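Local coordinates for protein NAD nucleotidase (Haemophilus influenzae, PDB 3ZTV) that degrades NAD to adenosine and nicotinamide riboside in the periplasm, acting as both a pyrophosphatase and a zinc-dependent 5'-nucleotidase, at residues A[8-16]-A[273-281]; A[241-249]-A[259-267]. All blocks are in the same frame, centred on the assembly; numbering follows the deposited sequence.

Interaction 1. Residues A[8-16]-A[273-281]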
loop_
_atom_site.group_PDB
_atom_site.type_symbol
_atom_site.label_atom_id
_atom_site.label_comp_id
_atom_site.label_asym_id
_atom_site.label_seq_id
_atom_site.Cartn_x
_atom_site.Cartn_y
_atom_site.Cartn_z
ATOM N N HIS A 8 -30.913 10.358 -12.216
ATOM C CA HIS A 8 -30.286 11.379 -11.379
ATOM C C HIS A 8 -30.751 12.784 -11.737
ATOM O O HIS A 8 -31.068 13.070 -12.893
ATOM C CB HIS A 8 -28.765 11.319 -11.511
ATOM C CG HIS A 8 -28.149 10.095 -10.911
ATOM N ND1 HIS A 8 -27.979 9.936 -9.553
ATOM C CD2 HIS A 8 -27.641 8.978 -11.487
ATOM C CE1 HIS A 8 -27.403 8.771 -9.317
ATOM N NE2 HIS A 8 -27.189 8.169 -10.473
ATOM N N LYS A 9 -30.768 13.656 -10.732
ATOM C CA LYS A 9 -31.069 15.070 -10.913
ATOM C C LYS A 9 -29.859 15.892 -10.477
ATOM O O LYS A 9 -29.044 15.428 -9.681
ATOM C CB LYS A 9 -32.285 15.458 -10.069
ATOM C CG LYS A 9 -32.829 16.848 -10.339
ATOM C CD LYS A 9 -33.781 16.846 -11.523
ATOM C CE LYS A 9 -34.231 18.256 -11.875
ATOM N NZ LYS A 9 -35.165 18.258 -13.036
ATOM N N ALA A 10 -29.741 17.104 -11.009
ATOM C CA ALA A 10 -28.713 18.039 -10.561
ATOM C C ALA A 10 -29.044 18.522 -9.150
ATOM O O ALA A 10 -30.211 18.717 -8.814
ATOM C CB ALA A 10 -28.624 19.218 -11.508
ATOM N N VAL A 11 -28.021 18.707 -8.319
ATOM C CA VAL A 11 -28.232 19.272 -6.983
ATOM C C VAL A 11 -27.102 20.203 -6.587
ATOM O O VAL A 11 -25.994 20.104 -7.107
ATOM C CB VAL A 11 -28.364 18.185 -5.889
ATOM C CG1 VAL A 11 -29.596 17.331 -6.122
ATOM C CG2 VAL A 11 -27.109 17.331 -5.821
ATOM N N GLU A 12 -27.380 21.098 -5.645
ATOM C CA GLU A 12 -26.338 21.993 -5.149
ATOM C C GLU A 12 -26.075 21.789 -3.657
ATOM O O GLU A 12 -26.962 21.392 -2.898
ATOM C CB GLU A 12 -26.659 23.456 -5.460
ATOM C CG GLU A 12 -25.441 24.370 -5.355
ATOM C CD GLU A 12 -25.659 25.741 -5.961
ATOM O OE1 GLU A 12 -26.539 25.887 -6.840
ATOM O OE2 GLU A 12 -24.943 26.678 -5.551
ATOM N N LEU A 13 -24.826 22.023 -3.269
ATOM C CA LEU A 13 -24.354 21.844 -1.900
ATOM C C LEU A 13 -23.621 23.101 -1.461
ATOM O O LEU A 13 -22.913 23.710 -2.263
ATOM C CB LEU A 13 -23.366 20.677 -1.847
ATOM C CG LEU A 13 -23.704 19.282 -1.320
ATOM C CD1 LEU A 13 -22.414 18.479 -1.264
ATOM C CD2 LEU A 13 -24.330 19.345 0.059
ATOM N N SER A 14 -23.753 23.458 -0.183
ATOM C CA SER A 14 -23.026 24.598 0.369
ATOM C C SER A 14 -22.061 24.108 1.454
ATOM O O SER A 14 -22.448 23.931 2.607
ATOM C CB SER A 14 -23.996 25.647 0.923
ATOM O OG SER A 14 -24.808 26.136 -0.135
ATOM N N ILE A 15 -20.811 23.873 1.071
ATOM C CA ILE A 15 -19.813 23.353 2.003
ATOM C C ILE A 15 -19.237 24.487 2.859
ATOM O O ILE A 15 -18.802 25.508 2.345
ATOM C CB ILE A 15 -18.701 22.610 1.248
ATOM C CG1 ILE A 15 -19.321 21.516 0.363
ATOM C CG2 ILE A 15 -17.678 22.037 2.222
ATOM C CD1 ILE A 15 -18.324 20.801 -0.499
ATOM N N LEU A 16 -19.255 24.278 4.169
ATOM C CA LEU A 16 -18.728 25.231 5.152
ATOM C C LEU A 16 -17.775 24.445 6.033
ATOM O O LEU A 16 -18.164 23.412 6.594
ATOM C CB LEU A 16 -19.865 25.806 5.995
ATOM C CG LEU A 16 -20.902 26.629 5.218
ATOM C CD1 LEU A 16 -22.160 26.870 6.050
ATOM C CD2 LEU A 16 -20.295 27.953 4.777
ATOM N N ASP A 273 -16.006 28.536 2.550
ATOM C CA ASP A 273 -17.380 28.625 2.040
ATOM C C ASP A 273 -17.323 28.334 0.533
ATOM O O ASP A 273 -16.870 29.174 -0.250
ATOM C CB ASP A 273 -17.836 30.064 2.337
ATOM C CG ASP A 273 -19.189 30.443 1.745
ATOM O OD1 ASP A 273 -19.835 29.640 1.052
ATOM O OD2 ASP A 273 -19.593 31.608 1.990
ATOM N N LEU A 274 -17.706 27.115 0.143
ATOM C CA LEU A 274 -17.637 26.656 -1.247
ATOM C C LEU A 274 -19.007 26.169 -1.698
ATOM O O LEU A 274 -19.511 25.165 -1.202
ATOM C CB LEU A 274 -16.584 25.540 -1.424
ATOM C CG LEU A 274 -16.248 25.186 -2.880
ATOM C CD1 LEU A 274 -15.396 26.295 -3.468
ATOM C CD2 LEU A 274 -15.529 23.843 -2.992
ATOM N N GLY A 275 -19.595 26.884 -2.651
ATOM C CA GLY A 275 -20.843 26.465 -3.265
ATOM C C GLY A 275 -20.543 25.576 -4.452
ATOM O O GLY A 275 -19.742 25.928 -5.327
ATOM N N VAL A 276 -21.178 24.408 -4.463
ATOM C CA VAL A 276 -20.929 23.400 -5.490
ATOM C C VAL A 276 -22.218 22.948 -6.148
ATOM O O VAL A 276 -23.162 22.548 -5.464
ATOM C CB VAL A 276 -20.242 22.151 -4.902
ATOM C CG1 VAL A 276 -19.986 21.120 -6.007
ATOM C CG2 VAL A 276 -18.945 22.528 -4.191
ATOM N N LYS A 277 -22.257 23.002 -7.477
ATOM C CA LYS A 277 -23.363 22.417 -8.221
ATOM C C LYS A 277 -22.891 21.111 -8.852
ATOM O O LYS A 277 -21.810 21.044 -9.434
ATOM C CB LYS A 277 -23.888 23.372 -9.293
ATOM C CG LYS A 277 -25.040 22.772 -10.102
ATOM C CD LYS A 277 -25.666 23.765 -11.066
ATOM C CE LYS A 277 -26.806 23.107 -11.837
ATOM N NZ LYS A 277 -27.568 24.077 -12.672
ATOM N N PHE A 278 -23.699 20.068 -8.709
ATOM C CA PHE A 278 -23.405 18.781 -9.328
ATOM C C PHE A 278 -24.357 18.540 -10.493
ATOM O O PHE A 278 -25.569 18.714 -10.355
ATOM C CB PHE A 278 -23.560 17.647 -8.313
ATOM C CG PHE A 278 -22.548 17.668 -7.190
ATOM C CD1 PHE A 278 -21.317 17.044 -7.336
ATOM C CD2 PHE A 278 -22.845 18.272 -5.980
ATOM C CE1 PHE A 278 -20.394 17.042 -6.304
ATOM C CE2 PHE A 278 -21.920 18.277 -4.944
ATOM C CZ PHE A 278 -20.691 17.654 -5.111
ATOM N N SER A 279 -23.807 18.135 -11.632
ATOM C CA SER A 279 -24.624 17.707 -12.760
ATOM C C SER A 279 -25.315 16.389 -12.407
ATOM O O SER A 279 -24.952 15.743 -11.420
ATOM C CB SER A 279 -23.748 17.515 -13.994
ATOM O OG SER A 279 -22.948 16.349 -13.854
ATOM N N PRO A 280 -26.320 15.978 -13.203
ATOM C CA PRO A 280 -26.961 14.690 -12.906
ATOM C C PRO A 280 -25.948 13.541 -12.841
ATOM O O PRO A 280 -26.113 12.613 -12.036
ATOM C CB PRO A 280 -27.915 14.500 -14.090
ATOM C CG PRO A 280 -28.261 15.913 -14.501
ATOM C CD PRO A 280 -26.973 16.681 -14.326
ATOM N N GLU A 281 -24.904 13.625 -13.659
ATOM C CA GLU A 281 -23.861 12.604 -13.713
ATOM C C GLU A 281 -22.824 12.756 -12.590
ATOM O O GLU A 281 -21.878 11.972 -12.505
ATOM C CB GLU A 281 -23.173 12.613 -15.084
ATOM C CG GLU A 281 -24.096 12.318 -16.270
ATOM C CD GLU A 281 -24.942 13.514 -16.696
ATOM O OE1 GLU A 281 -24.571 14.673 -16.397
ATOM O OE2 GLU A 281 -25.988 13.289 -17.344
HETATM O O HOH W 1 -26.520 15.434 -9.111
HETATM O O HOH W 2 -21.018 27.209 1.325
#
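Leu13 and Phe278 meet on the buried face of two antiparallel strands, 11-16 and 273-278. Leu13 CD1 sits at the edge of the Phe278 ring, 3.7 Å from CE2. Val276 CG1, from the same strand as Phe278, lies over one face of that ring, toward its rim. Val276 uses its other branch across the contact: CG2 lies 4.1 Å from Ile15 CD1. Because CG1 takes the place anti to the backbone N (chi1 -180°), the two methyls serve different neighbours. Ile153 packs on Leu13 and Glu151 on Val11, so strand 151-159 covers part of this face.

Six backbone hydrogen bonds join the strands. They come in reciprocal pairs at Val11-Phe278, Leu13-Val276 and Ile15-Leu274. The bond from Phe278 N to Val11 O is short and straight, 2.8 Å and 172° at the hydrogen. Its reciprocal, Val11 N to Phe278 O, is longer at 3.2 Å and bent.

The other face is more polar. Glu12 CG lies against Val276 O, 2.9 Å away, a tight contact. The Glu12 carboxylate bonds to Thr287, and its charge stays apart from that of Lys277. Further along, Asp273 OD1 and Ile15 O share a water. Asp273 also holds Arg288 by a salt bridge and Tyr60 by a hydrogen bond.

Toward the N terminus the pairing gives way to a looser, more exposed end. There a water bridges Lys9 O and Ser279 O, donating to both. Pro280 CD lies 4.1 Å from Ala10 CB, while His8 ND1 turns to Glu151. The strands are central neighbours in a mixed sheet, flanked by strand 63-67 beside 11-18 and strand 284-295 beside 270-278, in the metallophosphoesterase domain of the 5'-nucleotidase family.

Interaction 2. Residues A[241-249]-A[259-267]; sequences LPVIYEYPL and VFVMEGWAY
Leu249 and Val261 form an antiparallel hydrogen-bonded pair. Leu249 N gives its hydrogen to Val261 O at 2.9 Å. Val261 N returns a bond to Leu249 O at 3.0 Å. Leu249 O also receives a CA-H...O contact from Phe260 CA at 3.3 Å.

Before this pair, the contact is made by apolar side chains. Pro248, which follows a cis peptide bond, sets CB against Met262 CB and CG 4.0 Å from Phe260 CD1. Met262 CG lies between its backbone N and carbonyl carbon (chi1 73°), and meets Tyr247 CE2 at 3.5 Å. At the far end, Pro242 CG and Leu241 CD2 approach Trp265 obliquely, near CZ2 and CH2. Pro242 centres an inverse gamma turn, in which Val243 N bonds to Leu241 O.

Glu263 points away from segment 241-249. Its OE1 is bonded to Ser227 OG and Tyr229 N, and weakly to Ser206 OG; OE2 is bonded to His228 N. This buried carboxylate lies about 4 Å from the side chain of Asp20, a zinc ligand, but does not itself bind zinc. Across the segments, then, one backbone pair supplies both hydrogen bonds, and apolar packing carries the rest.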
loop_
_atom_site.group_PDB
_atom_site.type_symbol
_atom_site.label_atom_id
_atom_site.label_comp_id
_atom_site.label_asym_id
_atom_site.label_seq_id
_atom_site.Cartn_x
_atom_site.Cartn_y
_atom_site.Cartn_z
ATOM N N LEU A 241 -1.578 38.572 3.905
ATOM C CA LEU A 241 -1.791 37.299 4.583
ATOM C C LEU A 241 -1.015 36.200 3.848
ATOM O O LEU A 241 -0.705 36.343 2.665
ATOM C CB LEU A 241 -3.286 36.984 4.646
ATOM C CG LEU A 241 -4.063 37.877 5.619
ATOM C CD1 LEU A 241 -5.553 37.868 5.311
ATOM C CD2 LEU A 241 -3.791 37.502 7.078
ATOM N N PRO A 242 -0.688 35.102 4.547
ATOM C CA PRO A 242 0.187 34.077 3.962
ATOM C C PRO A 242 -0.551 33.101 3.034
ATOM O O PRO A 242 -0.634 31.881 3.272
ATOM C CB PRO A 242 0.758 33.372 5.194
ATOM C CG PRO A 242 -0.313 33.511 6.216
ATOM C CD PRO A 242 -0.924 34.875 5.984
ATOM N N VAL A 243 -1.072 33.651 1.945
ATOM C CA VAL A 243 -1.839 32.867 0.985
ATOM C C VAL A 243 -0.929 31.919 0.214
ATOM O O VAL A 243 0.050 32.349 -0.403
ATOM C CB VAL A 243 -2.585 33.779 0.005
ATOM C CG1 VAL A 243 -3.307 32.939 -1.039
ATOM C CG2 VAL A 243 -3.562 34.670 0.754
ATOM N N ILE A 244 -1.252 30.629 0.247
ATOM C CA ILE A 244 -0.434 29.616 -0.410
ATOM C C ILE A 244 -1.002 29.234 -1.778
ATOM O O ILE A 244 -0.265 29.112 -2.753
ATOM C CB ILE A 244 -0.295 28.349 0.465
ATOM C CG1 ILE A 244 0.233 28.709 1.855
ATOM C CG2 ILE A 244 0.623 27.323 -0.201
ATOM C CD1 ILE A 244 1.566 29.448 1.851
ATOM N N TYR A 245 -2.317 29.050 -1.835
ATOM C CA TYR A 245 -3.018 28.633 -3.042
ATOM C C TYR A 245 -4.308 29.421 -3.169
ATOM O O TYR A 245 -4.795 29.976 -2.183
ATOM C CB TYR A 245 -3.393 27.158 -2.935
ATOM C CG TYR A 245 -2.240 26.187 -2.956
ATOM C CD1 TYR A 245 -1.355 26.155 -4.025
ATOM C CD2 TYR A 245 -2.070 25.260 -1.936
ATOM C CE1 TYR A 245 -0.313 25.251 -4.063
ATOM C CE2 TYR A 245 -1.027 24.344 -1.964
ATOM C CZ TYR A 245 -0.154 24.343 -3.024
ATOM O OH TYR A 245 0.881 23.428 -3.050
ATOM N N GLU A 246 -4.883 29.435 -4.370
ATOM C CA GLU A 246 -6.223 29.976 -4.577
ATOM C C GLU A 246 -7.293 29.073 -3.955
ATOM O O GLU A 246 -7.183 27.841 -3.985
ATOM C CB GLU A 246 -6.482 30.162 -6.078
ATOM C CG GLU A 246 -7.724 30.966 -6.422
ATOM C CD GLU A 246 -7.567 32.456 -6.182
ATOM O OE1 GLU A 246 -6.419 32.950 -6.108
ATOM O OE2 GLU A 246 -8.603 33.135 -6.073
ATOM N N TYR A 247 -8.325 29.691 -3.394
ATOM C CA TYR A 247 -9.453 28.963 -2.833
ATOM C C TYR A 247 -10.531 28.760 -3.906
ATOM O O TYR A 247 -11.127 29.735 -4.353
ATOM C CB TYR A 247 -10.048 29.759 -1.649
ATOM C CG TYR A 247 -11.132 28.995 -0.928
ATOM C CD1 TYR A 247 -12.452 29.062 -1.357
ATOM C CD2 TYR A 247 -10.833 28.176 0.160
ATOM C CE1 TYR A 247 -13.447 28.326 -0.740
ATOM C CE2 TYR A 247 -11.819 27.454 0.796
ATOM C CZ TYR A 247 -13.126 27.516 0.330
ATOM O OH TYR A 247 -14.130 26.795 0.931
ATOM N N PRO A 248 -10.772 27.517 -4.363
ATOM C CA PRO A 248 -10.087 26.242 -4.157
ATOM C C PRO A 248 -9.102 25.990 -5.296
ATOM O O PRO A 248 -9.093 26.735 -6.277
ATOM C CB PRO A 248 -11.238 25.240 -4.278
ATOM C CG PRO A 248 -12.048 25.819 -5.422
ATOM C CD PRO A 248 -11.985 27.325 -5.195
ATOM N N LEU A 249 -8.288 24.949 -5.164
ATOM C CA LEU A 249 -7.533 24.386 -6.277
ATOM C C LEU A 249 -8.419 23.451 -7.096
ATOM O O LEU A 249 -9.378 22.876 -6.576
ATOM C CB LEU A 249 -6.327 23.601 -5.760
ATOM C CG LEU A 249 -5.206 24.440 -5.149
ATOM C CD1 LEU A 249 -4.150 23.518 -4.550
ATOM C CD2 LEU A 249 -4.609 25.367 -6.204
ATOM N N VAL A 259 -11.761 17.840 -9.981
ATOM C CA VAL A 259 -11.673 17.607 -8.543
ATOM C C VAL A 259 -11.252 18.923 -7.897
ATOM O O VAL A 259 -10.302 19.568 -8.360
ATOM C CB VAL A 259 -10.608 16.537 -8.195
ATOM C CG1 VAL A 259 -10.647 16.207 -6.687
ATOM C CG2 VAL A 259 -10.777 15.250 -9.035
ATOM N N PHE A 260 -11.923 19.297 -6.812
ATOM C CA PHE A 260 -11.599 20.536 -6.097
ATOM C C PHE A 260 -10.992 20.215 -4.735
ATOM O O PHE A 260 -11.438 19.285 -4.067
ATOM C CB PHE A 260 -12.851 21.403 -5.975
ATOM C CG PHE A 260 -13.405 21.800 -7.307
ATOM C CD1 PHE A 260 -12.872 22.883 -7.987
ATOM C CD2 PHE A 260 -14.399 21.055 -7.920
ATOM C CE1 PHE A 260 -13.345 23.244 -9.249
ATOM C CE2 PHE A 260 -14.882 21.413 -9.185
ATOM C CZ PHE A 260 -14.355 22.505 -9.841
ATOM N N VAL A 261 -9.956 20.960 -4.358
ATOM C CA VAL A 261 -9.228 20.731 -3.106
ATOM C C VAL A 261 -9.075 22.059 -2.375
ATOM O O VAL A 261 -8.686 23.067 -2.979
ATOM C CB VAL A 261 -7.811 20.184 -3.406
ATOM C CG1 VAL A 261 -7.007 19.986 -2.118
ATOM C CG2 VAL A 261 -7.881 18.895 -4.227
ATOM N N MET A 262 -9.364 22.092 -1.079
ATOM C CA MET A 262 -9.177 23.334 -0.334
ATOM C C MET A 262 -8.999 23.093 1.160
ATOM O O MET A 262 -9.546 22.138 1.710
ATOM C CB MET A 262 -10.323 24.325 -0.582
ATOM C CG MET A 262 -11.642 23.983 0.074
ATOM S SD MET A 262 -12.508 22.572 -0.641
ATOM C CE MET A 262 -14.108 22.795 0.143
ATOM N N GLU A 263 -8.233 23.982 1.801
ATOM C CA GLU A 263 -8.010 23.992 3.247
ATOM C C GLU A 263 -8.450 25.359 3.783
ATOM O O GLU A 263 -8.671 26.305 2.998
ATOM C CB GLU A 263 -6.529 23.745 3.549
ATOM C CG GLU A 263 -6.208 23.405 4.993
ATOM C CD GLU A 263 -4.815 22.840 5.178
ATOM O OE1 GLU A 263 -3.926 23.092 4.347
ATOM O OE2 GLU A 263 -4.597 22.124 6.173
ATOM N N GLY A 264 -8.568 25.460 5.110
ATOM C CA GLY A 264 -9.030 26.670 5.776
ATOM C C GLY A 264 -8.042 27.215 6.799
ATOM O O GLY A 264 -8.410 27.558 7.932
ATOM N N TRP A 265 -6.780 27.321 6.395
ATOM C CA TRP A 265 -5.736 27.870 7.268
ATOM C C TRP A 265 -5.641 27.027 8.549
ATOM O O TRP A 265 -5.530 25.799 8.452
ATOM C CB TRP A 265 -5.984 29.366 7.538
ATOM C CG TRP A 265 -4.738 30.177 7.817
ATOM C CD1 TRP A 265 -3.446 29.740 7.790
ATOM C CD2 TRP A 265 -4.682 31.575 8.139
ATOM N NE1 TRP A 265 -2.588 30.778 8.087
ATOM C CE2 TRP A 265 -3.324 31.914 8.302
ATOM C CE3 TRP A 265 -5.651 32.572 8.299
ATOM C CZ2 TRP A 265 -2.910 33.211 8.634
ATOM C CZ3 TRP A 265 -5.244 33.849 8.626
ATOM C CH2 TRP A 265 -3.884 34.157 8.799
ATOM N N ALA A 266 -5.673 27.642 9.732
ATOM C CA ALA A 266 -5.646 26.907 10.996
ATOM C C ALA A 266 -6.039 27.824 12.148
ATOM O O ALA A 266 -6.299 29.014 11.949
ATOM C CB ALA A 266 -4.257 26.308 11.238
ATOM N N TYR A 267 -6.079 27.248 13.351
ATOM C CA TYR A 267 -6.193 28.000 14.615
ATOM C C TYR A 267 -7.443 28.887 14.680
ATOM O O TYR A 267 -7.382 30.051 15.107
ATOM C CB TYR A 267 -4.921 28.815 14.906
ATOM C CG TYR A 267 -3.638 28.010 15.025
ATOM C CD1 TYR A 267 -3.655 26.627 15.180
ATOM C CD2 TYR A 267 -2.403 28.644 14.999
ATOM C CE1 TYR A 267 -2.470 25.896 15.285
ATOM C CE2 TYR A 267 -1.221 27.928 15.119
ATOM C CZ TYR A 267 -1.263 26.550 15.259
ATOM O OH TYR A 267 -0.095 25.819 15.368
#

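Overall arrangement
From the N terminus, the chain enters strand 11-18 and returns to it through strand 270-278. Interaction 1 therefore closes a long loop holding much of the metallophosphoesterase domain. Interaction 2 closes a short beta hairpin inside it, between strands 249-252 and 258-263, at one margin of a six-stranded sheet. The two contacts nest and do not cross. Strand 258-263 leads next into strand 270-278, so the chain passes from one sheet to the other. The contacts also meet directly: Leu274 packs against Met262, Pro248 and Tyr247. Together they join the seven-stranded and six-stranded sheets, with the zinc ions nearer to interaction 2.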